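Local atomic coordinates of Vv2_1132 (Vibrio vulnificus CMCP6, PDB entry 5Y9S), a protein that acts as a tetrameric LysR-type transcriptional regulator, probably binding DNA through its helix-turn-helix domain and responding to small molecules through its periplasmic-binding-protein-like domain. Residues A93-D98 with N289-V294; V101-L106 with L130-S135; S126-S131 with V294-Q299; T151-T156 with I281-S286. One frame throughout, in Å; residues are numbered along the deposited sequence.

Interaction 1 (A93-D98 with N289-V294); sequences ASLKTD and NHRAAV
Two backbone carbonyls hold NH2 of Arg291: Asp98 O, across this contact, and Thr100 O just beyond it. The bond from Arg291 NH2 to Asp98 O is weak, 3.1 Å long with an angle of 149° at the hydrogen, but the carbonyl lies near the guanidinium plane, at its edge. The setting is the junction of a LysR-type regulator, where the chain leaving helix 67-90 of the DNA-binding part enters the regulatory domain and lies against the start of helix 292-300. Arg291 occupies the N-cap position of that helix, and its side chain reaches back to the incoming chain. The arm is bent at chi3 (30°), which turns the flat group so that Leu95 comes over one of its faces. Both leucine methyls take part: CD2 of Leu95 sits 3.7 Å from Arg291 NE, and CD1 of Leu95 lies 3.8 Å from Arg291 NH1. The near-plane carbonyl of Asp98 at the edge and the leucine over the face would together limit rotation of the guanidinium. A salt bridge from Arg291 NH1 to Asp152 brings an opposite charge to the group, whereas Asp98 OD1 stays 6.4 Å from Arg291 NH2 and Asp98 contributes its carbonyl instead. The first turn of the helix meets the same carbonyl, with Ala293 CB 4.0 Å from Asp98 O.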
loop_
_atom_site.group_PDB
_atom_site.type_symbol
_atom_site.label_atom_id
_atom_site.label_comp_id
_atom_site.label_asym_id
_atom_site.label_seq_id
_atom_site.Cartn_x
_atom_site.Cartn_y
_atom_site.Cartn_z
ATOM N N ALA D 93 -13.497 -10.042 -17.701
ATOM C CA ALA D 93 -13.476 -11.290 -18.454
ATOM C C ALA D 93 -13.134 -11.025 -19.913
ATOM O O ALA D 93 -13.602 -10.049 -20.506
ATOM C CB ALA D 93 -14.835 -11.984 -18.362
ATOM N N SER D 94 -12.328 -11.912 -20.496
ATOM C CA SER D 94 -11.855 -11.774 -21.867
ATOM C C SER D 94 -12.102 -13.055 -22.660
ATOM O O SER D 94 -12.044 -14.160 -22.116
ATOM C CB SER D 94 -10.370 -11.452 -21.876
ATOM O OG SER D 94 -9.750 -12.134 -20.805
ATOM N N LEU D 95 -12.364 -12.890 -23.959
ATOM C CA LEU D 95 -12.472 -13.984 -24.927
ATOM C C LEU D 95 -11.554 -13.662 -26.103
ATOM O O LEU D 95 -11.815 -12.713 -26.846
ATOM C CB LEU D 95 -13.917 -14.153 -25.414
ATOM C CG LEU D 95 -14.214 -15.373 -26.288
ATOM C CD1 LEU D 95 -13.687 -16.648 -25.620
ATOM C CD2 LEU D 95 -15.697 -15.493 -26.573
ATOM N N LYS D 96 -10.486 -14.432 -26.288
ATOM C CA LYS D 96 -9.547 -14.091 -27.355
ATOM C C LYS D 96 -10.174 -14.267 -28.734
ATOM O O LYS D 96 -10.405 -13.280 -29.439
ATOM C CB LYS D 96 -8.260 -14.912 -27.231
ATOM C CG LYS D 96 -7.290 -14.394 -26.149
ATOM C CD LYS D 96 -7.107 -12.861 -26.192
ATOM C CE LYS D 96 -7.975 -12.112 -25.160
ATOM N NZ LYS D 96 -7.782 -10.638 -25.193
ATOM N N THR D 97 -10.464 -15.502 -29.128
ATOM C CA THR D 97 -11.148 -15.767 -30.383
ATOM C C THR D 97 -12.471 -16.460 -30.106
ATOM O O THR D 97 -12.678 -17.068 -29.049
ATOM C CB THR D 97 -10.305 -16.632 -31.317
ATOM O OG1 THR D 97 -10.229 -17.959 -30.789
ATOM C CG2 THR D 97 -8.910 -16.045 -31.474
ATOM N N ASP D 98 -13.379 -16.366 -31.067
ATOM C CA ASP D 98 -14.687 -16.946 -30.820
ATOM C C ASP D 98 -14.697 -18.456 -31.003
ATOM O O ASP D 98 -15.756 -19.064 -30.831
ATOM C CB ASP D 98 -15.757 -16.272 -31.689
ATOM C CG ASP D 98 -15.419 -16.266 -33.170
ATOM O OD1 ASP D 98 -14.671 -17.147 -33.634
ATOM O OD2 ASP D 98 -15.938 -15.384 -33.882
ATOM N N ASN D 289 -24.974 -19.917 -21.531
ATOM C CA ASN D 289 -23.814 -19.765 -22.410
ATOM C C ASN D 289 -24.027 -20.657 -23.623
ATOM O O ASN D 289 -23.942 -21.888 -23.518
ATOM C CB ASN D 289 -22.516 -20.124 -21.685
ATOM C CG ASN D 289 -21.274 -19.910 -22.545
ATOM O OD1 ASN D 289 -20.969 -20.701 -23.442
ATOM N ND2 ASN D 289 -20.534 -18.853 -22.246
ATOM N N HIS D 290 -24.303 -20.045 -24.767
ATOM C CA HIS D 290 -24.531 -20.770 -26.013
ATOM C C HIS D 290 -23.511 -20.295 -27.042
ATOM O O HIS D 290 -23.833 -19.532 -27.953
ATOM C CB HIS D 290 -25.983 -20.575 -26.504
ATOM C CG HIS D 290 -27.014 -20.784 -25.437
ATOM N ND1 HIS D 290 -27.511 -19.752 -24.668
ATOM C CD2 HIS D 290 -27.622 -21.910 -24.991
ATOM C CE1 HIS D 290 -28.390 -20.232 -23.807
ATOM N NE2 HIS D 290 -28.474 -21.539 -23.981
ATOM N N ARG D 291 -22.270 -20.734 -26.885
ATOM C CA ARG D 291 -21.255 -20.567 -27.911
ATOM C C ARG D 291 -21.106 -21.897 -28.637
ATOM O O ARG D 291 -21.062 -22.955 -28.000
ATOM C CB ARG D 291 -19.922 -20.116 -27.308
ATOM C CG ARG D 291 -20.040 -18.934 -26.324
ATOM C CD ARG D 291 -18.674 -18.421 -25.854
ATOM N NE ARG D 291 -17.679 -18.629 -26.896
ATOM C CZ ARG D 291 -16.493 -19.196 -26.718
ATOM N NH1 ARG D 291 -16.098 -19.602 -25.510
ATOM N NH2 ARG D 291 -15.696 -19.346 -27.762
ATOM N N ALA D 292 -21.049 -21.845 -29.965
ATOM C CA ALA D 292 -20.987 -23.087 -30.725
ATOM C C ALA D 292 -19.692 -23.848 -30.462
ATOM O O ALA D 292 -19.679 -25.086 -30.521
ATOM C CB ALA D 292 -21.152 -22.807 -32.217
ATOM N N ALA D 293 -18.601 -23.137 -30.168
ATOM C CA ALA D 293 -17.374 -23.828 -29.796
ATOM C C ALA D 293 -17.572 -24.614 -28.505
ATOM O O ALA D 293 -17.136 -25.765 -28.393
ATOM C CB ALA D 293 -16.225 -22.828 -29.666
ATOM N N VAL D 294 -18.260 -24.023 -27.531
ATOM C CA VAL D 294 -18.502 -24.728 -26.279
ATOM C C VAL D 294 -19.436 -25.915 -26.503
ATOM O O VAL D 294 -19.200 -27.014 -25.986
ATOM C CB VAL D 294 -19.047 -23.756 -25.221
ATOM C CG1 VAL D 294 -19.267 -24.476 -23.908
ATOM C CG2 VAL D 294 -18.088 -22.620 -25.047
#

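Interaction 2 (V101-L106 with L130-S135); sequences VRIVCL and LSVTPS
Val101 O receives the amide of Ser131 at 2.9 Å from Ser131 N, the first of a series of bonds between two parallel strands, the pair joined by a helical beta-alpha-beta crossover in the Rossmann-like regulatory domain. Ile103 bonds with both its backbone groups: its N lies 2.8 Å from Ser131 O, and its O lies 2.9 Å from Thr133 N. Ser135 N reaches Cys105 O at 2.7 Å, with a more bent angle of 141° at its hydrogen. The axes of the two strand segments are inclined at 22°.

On the face carrying Val101, Ile103, Leu130 and Val132, contacts are apolar and at van der Waals distance: Val101 CB is 4.0 Å from Leu130 CD2, and Ile103 CB is 4.1 Å from Val132 CG2. On the reverse face Val104 places CG2 anti to its own nitrogen, 3.7 Å from Ser135 CB. Phe118 of helix 114-120 covers Ile103 and Val132. At its outer edge strand 129-134 pairs with a parallel strand of the second subunit, where OE2 of that subunit's Glu231 hydrogen-bonds Ser131 OG.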
loop_
_atom_site.group_PDB
_atom_site.type_symbol
_atom_site.label_atom_id
_atom_site.label_comp_id
_atom_site.label_asym_id
_atom_site.label_seq_id
_atom_site.Cartn_x
_atom_site.Cartn_y
_atom_site.Cartn_z
ATOM N N VAL D 101 -12.243 -22.263 -26.412
ATOM C CA VAL D 101 -12.975 -22.849 -25.302
ATOM C C VAL D 101 -12.126 -22.658 -24.051
ATOM O O VAL D 101 -10.968 -23.098 -24.007
ATOM C CB VAL D 101 -13.285 -24.333 -25.557
ATOM C CG1 VAL D 101 -14.210 -24.885 -24.480
ATOM C CG2 VAL D 101 -13.909 -24.516 -26.936
ATOM N N ARG D 102 -12.692 -21.970 -23.053
ATOM C CA ARG D 102 -12.003 -21.640 -21.806
ATOM C C ARG D 102 -12.331 -22.716 -20.778
ATOM O O ARG D 102 -13.505 -22.972 -20.500
ATOM C CB ARG D 102 -12.420 -20.259 -21.297
ATOM C CG ARG D 102 -11.645 -19.089 -21.919
ATOM C CD ARG D 102 -12.477 -17.792 -21.991
ATOM N NE ARG D 102 -13.907 -18.036 -22.212
ATOM C CZ ARG D 102 -14.872 -17.161 -21.930
ATOM N NH1 ARG D 102 -16.140 -17.469 -22.168
ATOM N NH2 ARG D 102 -14.574 -15.977 -21.395
ATOM N N ILE D 103 -11.300 -23.358 -20.234
ATOM C CA ILE D 103 -11.471 -24.508 -19.355
ATOM C C ILE D 103 -10.708 -24.243 -18.068
ATOM O O ILE D 103 -9.549 -23.817 -18.108
ATOM C CB ILE D 103 -10.988 -25.807 -20.025
ATOM C CG1 ILE D 103 -11.848 -26.111 -21.262
ATOM C CG2 ILE D 103 -11.033 -26.933 -19.036
ATOM C CD1 ILE D 103 -11.254 -27.118 -22.221
ATOM N N VAL D 104 -11.368 -24.456 -16.934
ATOM C CA VAL D 104 -10.766 -24.326 -15.613
ATOM C C VAL D 104 -10.904 -25.668 -14.904
ATOM O O VAL D 104 -11.899 -26.376 -15.096
ATOM C CB VAL D 104 -11.437 -23.202 -14.791
ATOM C CG1 VAL D 104 -12.914 -23.494 -14.595
ATOM C CG2 VAL D 104 -10.784 -23.054 -13.442
ATOM N N CYS D 105 -9.903 -26.023 -14.102
ATOM C CA CYS D 105 -9.915 -27.270 -13.343
ATOM C C CYS D 105 -8.748 -27.264 -12.371
ATOM O O CYS D 105 -7.920 -26.347 -12.357
ATOM C CB CYS D 105 -9.810 -28.493 -14.246
ATOM S SG CYS D 105 -8.325 -28.445 -15.283
ATOM N N LEU D 106 -8.688 -28.319 -11.569
ATOM C CA LEU D 106 -7.565 -28.512 -10.674
ATOM C C LEU D 106 -6.329 -28.896 -11.476
ATOM O O LEU D 106 -6.424 -29.392 -12.607
ATOM C CB LEU D 106 -7.879 -29.592 -9.639
ATOM C CG LEU D 106 -8.974 -29.196 -8.648
ATOM C CD1 LEU D 106 -10.390 -29.544 -9.191
ATOM C CD2 LEU D 106 -8.698 -29.821 -7.289
ATOM N N LEU D 130 -8.159 -24.635 -27.449
ATOM C CA LEU D 130 -8.421 -24.994 -26.058
ATOM C C LEU D 130 -7.485 -24.233 -25.128
ATOM O O LEU D 130 -6.261 -24.284 -25.289
ATOM C CB LEU D 130 -8.260 -26.503 -25.865
ATOM C CG LEU D 130 -9.110 -27.261 -26.874
ATOM C CD1 LEU D 130 -8.760 -28.736 -26.887
ATOM C CD2 LEU D 130 -10.573 -27.077 -26.551
ATOM N N SER D 131 -8.058 -23.525 -24.168
ATOM C CA SER D 131 -7.293 -22.770 -23.183
ATOM C C SER D 131 -7.613 -23.321 -21.797
ATOM O O SER D 131 -8.725 -23.137 -21.293
ATOM C CB SER D 131 -7.606 -21.276 -23.268
ATOM O OG SER D 131 -6.930 -20.559 -22.237
ATOM N N VAL D 132 -6.627 -23.961 -21.174
ATOM C CA VAL D 132 -6.796 -24.703 -19.928
ATOM C C VAL D 132 -6.017 -23.977 -18.839
ATOM O O VAL D 132 -4.781 -23.987 -18.846
ATOM C CB VAL D 132 -6.301 -26.147 -20.074
ATOM C CG1 VAL D 132 -6.266 -26.848 -18.715
ATOM C CG2 VAL D 132 -7.159 -26.915 -21.080
ATOM N N THR D 133 -6.716 -23.332 -17.903
ATOM C CA THR D 133 -6.033 -22.694 -16.781
ATOM C C THR D 133 -6.319 -23.458 -15.502
ATOM O O THR D 133 -7.411 -23.312 -14.924
ATOM C CB THR D 133 -6.457 -21.237 -16.618
ATOM O OG1 THR D 133 -7.605 -21.182 -15.766
ATOM C CG2 THR D 133 -6.785 -20.631 -17.958
ATOM N N PRO D 134 -5.373 -24.258 -15.000
ATOM C CA PRO D 134 -5.586 -24.920 -13.713
ATOM C C PRO D 134 -5.710 -23.868 -12.628
ATOM O O PRO D 134 -5.126 -22.790 -12.722
ATOM C CB PRO D 134 -4.328 -25.773 -13.530
ATOM C CG PRO D 134 -3.530 -25.610 -14.797
ATOM C CD PRO D 134 -3.974 -24.348 -15.431
ATOM N N SER D 135 -6.480 -24.186 -11.589
ATOM C CA SER D 135 -6.815 -23.189 -10.582
ATOM C C SER D 135 -7.013 -23.860 -9.232
ATOM O O SER D 135 -7.641 -24.919 -9.146
ATOM C CB SER D 135 -8.090 -22.426 -10.972
ATOM O OG SER D 135 -8.549 -21.604 -9.908
#

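Interaction 3 (S126-S131 with V294-Q299); sequences SHLNLS and VDQFWQ
The imidazole of His127 and the side-chain amide of Gln296 meet edge-on for the ring, with the two planes turned 67° apart. Gln296 OE1 lies near the ring plane, facing His127 NE2; their modelled separation of 2.4 Å is too short to be taken literally, so a hydrogen bond here is likely in direction but doubtful in length. His127 has chi1 of 71°, its ring lodged between the backbone nitrogen and carbonyl carbon, and Leu128 packs over one ring face, its CG 3.8 Å from the plane of the His127 ring and offset toward the rim. Leu128 then divides its methyls between two neighbours on the helix. CD2 of Leu128 passes 3.5 Å from Gln296 OE1, while CD1 of Leu128 lies at the edge of the Phe297 ring, near its plane, and 4.3 Å from Phe297 CB.

These contacts belong to the alpha/beta regulatory domain, where the C-terminal helix 292-300 lies over one face of the central sheet beside strand 129-134. Phe297 packs onto the sheet, its ring also touching Ile103, Leu153 and Phe155. Chi1 of -166° sets the ring opposite its own backbone N and toward the strands. There Leu130 meets it at a slant, with CD2 of Leu130 3.6 Å from Phe297 CE2; the same leucine packs on Phe230 of the second subunit.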
loop_
_atom_site.group_PDB
_atom_site.type_symbol
_atom_site.label_atom_id
_atom_site.label_comp_id
_atom_site.label_asym_id
_atom_site.label_seq_id
_atom_site.Cartn_x
_atom_site.Cartn_y
_atom_site.Cartn_z
ATOM N N SER D 126 -10.222 -30.662 -33.357
ATOM C CA SER D 126 -9.002 -30.070 -33.894
ATOM C C SER D 126 -9.189 -28.605 -34.259
ATOM O O SER D 126 -8.253 -27.807 -34.134
ATOM C CB SER D 126 -8.541 -30.871 -35.116
ATOM O OG SER D 126 -7.913 -30.045 -36.084
ATOM N N HIS D 127 -10.395 -28.230 -34.692
ATOM C CA HIS D 127 -10.679 -26.882 -35.173
ATOM C C HIS D 127 -10.915 -25.874 -34.050
ATOM O O HIS D 127 -10.999 -24.672 -34.330
ATOM C CB HIS D 127 -11.897 -26.916 -36.101
ATOM C CG HIS D 127 -13.185 -27.179 -35.386
ATOM N ND1 HIS D 127 -13.498 -28.408 -34.841
ATOM C CD2 HIS D 127 -14.229 -26.365 -35.103
ATOM C CE1 HIS D 127 -14.685 -28.342 -34.263
ATOM N NE2 HIS D 127 -15.150 -27.114 -34.407
ATOM N N LEU D 128 -11.035 -26.321 -32.802
ATOM C CA LEU D 128 -11.192 -25.424 -31.669
ATOM C C LEU D 128 -9.830 -25.061 -31.098
ATOM O O LEU D 128 -8.824 -25.725 -31.357
ATOM C CB LEU D 128 -12.049 -26.063 -30.580
ATOM C CG LEU D 128 -13.427 -26.541 -31.021
ATOM C CD1 LEU D 128 -14.075 -27.336 -29.911
ATOM C CD2 LEU D 128 -14.295 -25.350 -31.419
ATOM N N ASN D 129 -9.803 -23.987 -30.319
ATOM C CA ASN D 129 -8.606 -23.580 -29.596
ATOM C C ASN D 129 -8.886 -23.735 -28.103
ATOM O O ASN D 129 -9.753 -23.046 -27.554
ATOM C CB ASN D 129 -8.215 -22.145 -29.952
ATOM C CG ASN D 129 -7.009 -21.670 -29.173
ATOM O OD1 ASN D 129 -6.149 -22.468 -28.790
ATOM N ND2 ASN D 129 -6.941 -20.364 -28.922
ATOM N N LEU D 130 -8.159 -24.635 -27.449
ATOM C CA LEU D 130 -8.421 -24.994 -26.058
ATOM C C LEU D 130 -7.485 -24.233 -25.128
ATOM O O LEU D 130 -6.261 -24.284 -25.289
ATOM C CB LEU D 130 -8.260 -26.503 -25.865
ATOM C CG LEU D 130 -9.110 -27.261 -26.874
ATOM C CD1 LEU D 130 -8.760 -28.736 -26.887
ATOM C CD2 LEU D 130 -10.573 -27.077 -26.551
ATOM N N SER D 131 -8.058 -23.525 -24.168
ATOM C CA SER D 131 -7.293 -22.770 -23.183
ATOM C C SER D 131 -7.613 -23.321 -21.797
ATOM O O SER D 131 -8.725 -23.137 -21.293
ATOM C CB SER D 131 -7.606 -21.276 -23.268
ATOM O OG SER D 131 -6.930 -20.559 -22.237
ATOM N N VAL D 294 -18.260 -24.023 -27.531
ATOM C CA VAL D 294 -18.502 -24.728 -26.279
ATOM C C VAL D 294 -19.436 -25.915 -26.503
ATOM O O VAL D 294 -19.200 -27.014 -25.986
ATOM C CB VAL D 294 -19.047 -23.756 -25.221
ATOM C CG1 VAL D 294 -19.267 -24.476 -23.908
ATOM C CG2 VAL D 294 -18.088 -22.620 -25.047
ATOM N N ASP D 295 -20.493 -25.727 -27.295
ATOM C CA ASP D 295 -21.397 -26.840 -27.577
ATOM C C ASP D 295 -20.676 -27.958 -28.323
ATOM O O ASP D 295 -20.776 -29.131 -27.944
ATOM C CB ASP D 295 -22.612 -26.351 -28.361
ATOM C CG ASP D 295 -23.817 -26.120 -27.466
ATOM O OD1 ASP D 295 -24.247 -27.091 -26.789
ATOM O OD2 ASP D 295 -24.314 -24.968 -27.424
ATOM N N GLN D 296 -19.921 -27.618 -29.370
ATOM C CA GLN D 296 -19.200 -28.664 -30.092
ATOM C C GLN D 296 -18.330 -29.471 -29.141
ATOM O O GLN D 296 -18.262 -30.702 -29.240
ATOM C CB GLN D 296 -18.349 -28.064 -31.209
ATOM C CG GLN D 296 -19.128 -27.572 -32.413
ATOM C CD GLN D 296 -18.235 -26.853 -33.409
ATOM O OE1 GLN D 296 -17.079 -26.553 -33.114
ATOM N NE2 GLN D 296 -18.766 -26.574 -34.591
ATOM N N PHE D 297 -17.680 -28.793 -28.190
ATOM C CA PHE D 297 -16.894 -29.494 -27.181
ATOM C C PHE D 297 -17.781 -30.348 -26.287
ATOM O O PHE D 297 -17.497 -31.530 -26.058
ATOM C CB PHE D 297 -16.112 -28.493 -26.334
ATOM C CG PHE D 297 -15.026 -29.125 -25.509
ATOM C CD1 PHE D 297 -15.333 -29.827 -24.356
ATOM C CD2 PHE D 297 -13.698 -29.028 -25.894
ATOM C CE1 PHE D 297 -14.338 -30.411 -23.599
ATOM C CE2 PHE D 297 -12.699 -29.610 -25.140
ATOM C CZ PHE D 297 -13.024 -30.304 -23.994
ATOM N N TRP D 298 -18.851 -29.752 -25.756
ATOM C CA TRP D 298 -19.705 -30.461 -24.806
ATOM C C TRP D 298 -20.363 -31.677 -25.450
ATOM O O TRP D 298 -20.369 -32.769 -24.869
ATOM C CB TRP D 298 -20.751 -29.500 -24.246
ATOM C CG TRP D 298 -21.686 -30.109 -23.275
ATOM C CD1 TRP D 298 -22.789 -30.862 -23.559
ATOM C CD2 TRP D 298 -21.620 -30.018 -21.845
ATOM N NE1 TRP D 298 -23.412 -31.244 -22.396
ATOM C CE2 TRP D 298 -22.714 -30.742 -21.329
ATOM C CE3 TRP D 298 -20.744 -29.392 -20.953
ATOM C CZ2 TRP D 298 -22.955 -30.859 -19.955
ATOM C CZ3 TRP D 298 -20.985 -29.507 -19.587
ATOM C CH2 TRP D 298 -22.080 -30.239 -19.103
ATOM N N GLN D 299 -20.900 -31.515 -26.663
ATOM C CA GLN D 299 -21.568 -32.624 -27.336
ATOM C C GLN D 299 -20.614 -33.765 -27.645
ATOM O O GLN D 299 -21.067 -34.877 -27.931
ATOM C CB GLN D 299 -22.241 -32.139 -28.624
ATOM C CG GLN D 299 -23.749 -31.932 -28.493
ATOM C CD GLN D 299 -24.130 -30.545 -27.976
ATOM O OE1 GLN D 299 -23.309 -29.633 -27.934
ATOM N NE2 GLN D 299 -25.387 -30.389 -27.577
#

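Interaction 4 (T151-T156 with I281-S286); sequences TDLLFT and ILCYRS
Leu154 and Tyr284 exchange two backbone hydrogen bonds, as do Thr156 and Leu282, so that the antiparallel strands 153-156 and 281-286, at 159° to one another, are joined through two hydrogen-bonded pairs. The shorter bonds run toward strand 153-156: Tyr284 N is 2.8 Å from Leu154 O, and Leu282 N is 2.6 Å from Thr156 O. Where the pairing ends, a water takes over, donating to Asp152 O and accepting from Ser286 N.

Between the two hydrogen-bonded pairs, Phe155 and Cys283 form a non-hydrogen-bonded pair with a sulfur-aromatic contact. Cys283 SG lies over the ring, 3.8 Å from the Phe155 centroid and 20° off its normal; chi1 of -176° turns the sulfur along the sheet toward Leu153, whose CD2 is 3.9 Å from Cys283 SG. Strand 277-286 also pairs with strand 172-186, in keeping with the two-lobed periplasmic-binding-protein fold, in which strands cross between the lobes. On the face of Leu153, Phe155 and Cys283, Trp298 of helix 292-300 packs on Leu153 and Cys283.

The other face carries Leu154, Thr156, Leu282 and Tyr284. Leu154 runs alongside the tyrosine, its CD2 4.0 Å from Tyr284 CD2, whereas the methyl CG2 of Thr156 comes in at the ring edge, 3.7 Å from Tyr284 CE2. Phe143 of helix 139-147 meets the tyrosine ring.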
loop_
_atom_site.group_PDB
_atom_site.type_symbol
_atom_site.label_atom_id
_atom_site.label_comp_id
_atom_site.label_asym_id
_atom_site.label_seq_id
_atom_site.Cartn_x
_atom_site.Cartn_y
_atom_site.Cartn_z
ATOM N N THR D 151 -15.367 -18.017 -17.954
ATOM C CA THR D 151 -14.838 -19.304 -18.384
ATOM C C THR D 151 -16.003 -20.132 -18.899
ATOM O O THR D 151 -17.162 -19.843 -18.602
ATOM C CB THR D 151 -14.104 -20.051 -17.257
ATOM O OG1 THR D 151 -13.260 -21.055 -17.833
ATOM C CG2 THR D 151 -15.090 -20.717 -16.321
ATOM N N ASP D 152 -15.686 -21.163 -19.680
ATOM C CA ASP D 152 -16.704 -21.938 -20.386
ATOM C C ASP D 152 -16.992 -23.298 -19.770
ATOM O O ASP D 152 -18.153 -23.720 -19.744
ATOM C CB ASP D 152 -16.284 -22.133 -21.841
ATOM C CG ASP D 152 -16.025 -20.814 -22.535
ATOM O OD1 ASP D 152 -14.985 -20.689 -23.210
ATOM O OD2 ASP D 152 -16.864 -19.899 -22.388
ATOM N N LEU D 153 -15.968 -24.012 -19.303
ATOM C CA LEU D 153 -16.160 -25.340 -18.738
ATOM C C LEU D 153 -15.330 -25.491 -17.477
ATOM O O LEU D 153 -14.255 -24.903 -17.341
ATOM C CB LEU D 153 -15.792 -26.460 -19.715
ATOM C CG LEU D 153 -16.534 -26.482 -21.053
ATOM C CD1 LEU D 153 -15.780 -27.343 -22.055
ATOM C CD2 LEU D 153 -17.944 -26.994 -20.854
ATOM N N LEU D 154 -15.846 -26.293 -16.560
ATOM C CA LEU D 154 -15.149 -26.621 -15.331
ATOM C C LEU D 154 -15.164 -28.135 -15.179
ATOM O O LEU D 154 -16.229 -28.755 -15.231
ATOM C CB LEU D 154 -15.812 -25.929 -14.136
ATOM C CG LEU D 154 -15.504 -26.538 -12.776
ATOM C CD1 LEU D 154 -14.118 -26.093 -12.270
ATOM C CD2 LEU D 154 -16.598 -26.204 -11.774
ATOM N N PHE D 155 -13.990 -28.734 -15.040
ATOM C CA PHE D 155 -13.870 -30.158 -14.744
ATOM C C PHE D 155 -13.510 -30.314 -13.278
ATOM O O PHE D 155 -12.645 -29.588 -12.775
ATOM C CB PHE D 155 -12.809 -30.804 -15.624
ATOM C CG PHE D 155 -13.210 -30.911 -17.047
ATOM C CD1 PHE D 155 -13.048 -29.835 -17.903
ATOM C CD2 PHE D 155 -13.764 -32.080 -17.536
ATOM C CE1 PHE D 155 -13.431 -29.922 -19.226
ATOM C CE2 PHE D 155 -14.152 -32.178 -18.857
ATOM C CZ PHE D 155 -13.991 -31.101 -19.705
ATOM N N THR D 156 -14.176 -31.238 -12.588
ATOM C CA THR D 156 -13.951 -31.377 -11.152
ATOM C C THR D 156 -14.415 -32.747 -10.679
ATOM O O THR D 156 -15.205 -33.423 -11.342
ATOM C CB THR D 156 -14.677 -30.276 -10.368
ATOM O OG1 THR D 156 -14.227 -30.264 -9.006
ATOM C CG2 THR D 156 -16.182 -30.510 -10.415
ATOM N N ILE D 281 -15.909 -37.893 -12.119
ATOM C CA ILE D 281 -15.325 -36.661 -12.627
ATOM C C ILE D 281 -16.387 -35.959 -13.454
ATOM O O ILE D 281 -16.889 -36.512 -14.443
ATOM C CB ILE D 281 -14.061 -36.919 -13.450
ATOM C CG1 ILE D 281 -12.919 -37.344 -12.525
ATOM C CG2 ILE D 281 -13.691 -35.658 -14.206
ATOM C CD1 ILE D 281 -11.836 -38.124 -13.216
ATOM N N LEU D 282 -16.723 -34.740 -13.050
ATOM C CA LEU D 282 -17.844 -34.008 -13.612
ATOM C C LEU D 282 -17.338 -32.891 -14.504
ATOM O O LEU D 282 -16.246 -32.358 -14.296
ATOM C CB LEU D 282 -18.725 -33.428 -12.501
ATOM C CG LEU D 282 -19.143 -34.528 -11.528
ATOM C CD1 LEU D 282 -19.916 -33.988 -10.345
ATOM C CD2 LEU D 282 -19.947 -35.562 -12.293
ATOM N N CYS D 283 -18.136 -32.559 -15.513
ATOM C CA CYS D 283 -17.944 -31.341 -16.282
ATOM C C CYS D 283 -19.179 -30.468 -16.110
ATOM O O CYS D 283 -20.302 -30.923 -16.350
ATOM C CB CYS D 283 -17.690 -31.643 -17.755
ATOM S SG CYS D 283 -17.331 -30.136 -18.686
ATOM N N TYR D 284 -18.966 -29.224 -15.685
ATOM C CA TYR D 284 -20.003 -28.225 -15.471
ATOM C C TYR D 284 -19.961 -27.157 -16.551
ATOM O O TYR D 284 -18.885 -26.797 -17.043
ATOM C CB TYR D 284 -19.829 -27.520 -14.133
ATOM C CG TYR D 284 -20.248 -28.316 -12.944
ATOM C CD1 TYR D 284 -21.554 -28.271 -12.490
ATOM C CD2 TYR D 284 -19.324 -29.075 -12.236
ATOM C CE1 TYR D 284 -21.939 -28.980 -11.375
ATOM C CE2 TYR D 284 -19.702 -29.787 -11.120
ATOM C CZ TYR D 284 -21.012 -29.743 -10.698
ATOM O OH TYR D 284 -21.399 -30.459 -9.588
ATOM N N ARG D 285 -21.136 -26.611 -16.878
ATOM C CA ARG D 285 -21.222 -25.496 -17.815
ATOM C C ARG D 285 -22.354 -24.562 -17.409
ATOM O O ARG D 285 -23.191 -24.891 -16.566
ATOM C CB ARG D 285 -21.406 -25.994 -19.248
ATOM C CG ARG D 285 -22.844 -26.279 -19.619
ATOM C CD ARG D 285 -23.048 -26.250 -21.137
ATOM N NE ARG D 285 -24.136 -27.136 -21.543
ATOM C CZ ARG D 285 -24.360 -27.536 -22.791
ATOM N NH1 ARG D 285 -23.579 -27.130 -23.787
ATOM N NH2 ARG D 285 -25.372 -28.354 -23.042
ATOM N N SER D 286 -22.366 -23.375 -18.015
ATOM C CA SER D 286 -23.411 -22.393 -17.770
ATOM C C SER D 286 -24.613 -22.657 -18.660
ATOM O O SER D 286 -24.469 -22.927 -19.856
ATOM C CB SER D 286 -22.918 -20.970 -18.032
ATOM O OG SER D 286 -23.971 -20.051 -17.792
HETATM O O HOH W 1 -20.271 -22.083 -19.439
#

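Overall arrangement
Interactions 2 to 4 lie in the regulatory domain and interaction 1 at its entrance; contact centres are about 9 to 14 Å apart. Interactions 2 and 4 join neighbouring strands of one sheet, in the order 129-134, 100-105, 153-157, 277-286, whereas interactions 1 and 3 use helix 292-300 and share Val294. Interactions 2 and 3 share Leu130 and Ser131 and both touch the second subunit. Along the chain, interaction 2 closes before interaction 4 opens; interaction 1 spans both, interaction 3 spans interaction 4, and the segments of 1 and 3 alternate. Asp152 makes salt bridges to Arg102 and Arg291, tying interactions 1, 2 and 4 together near where the linker from the DNA-binding part arrives.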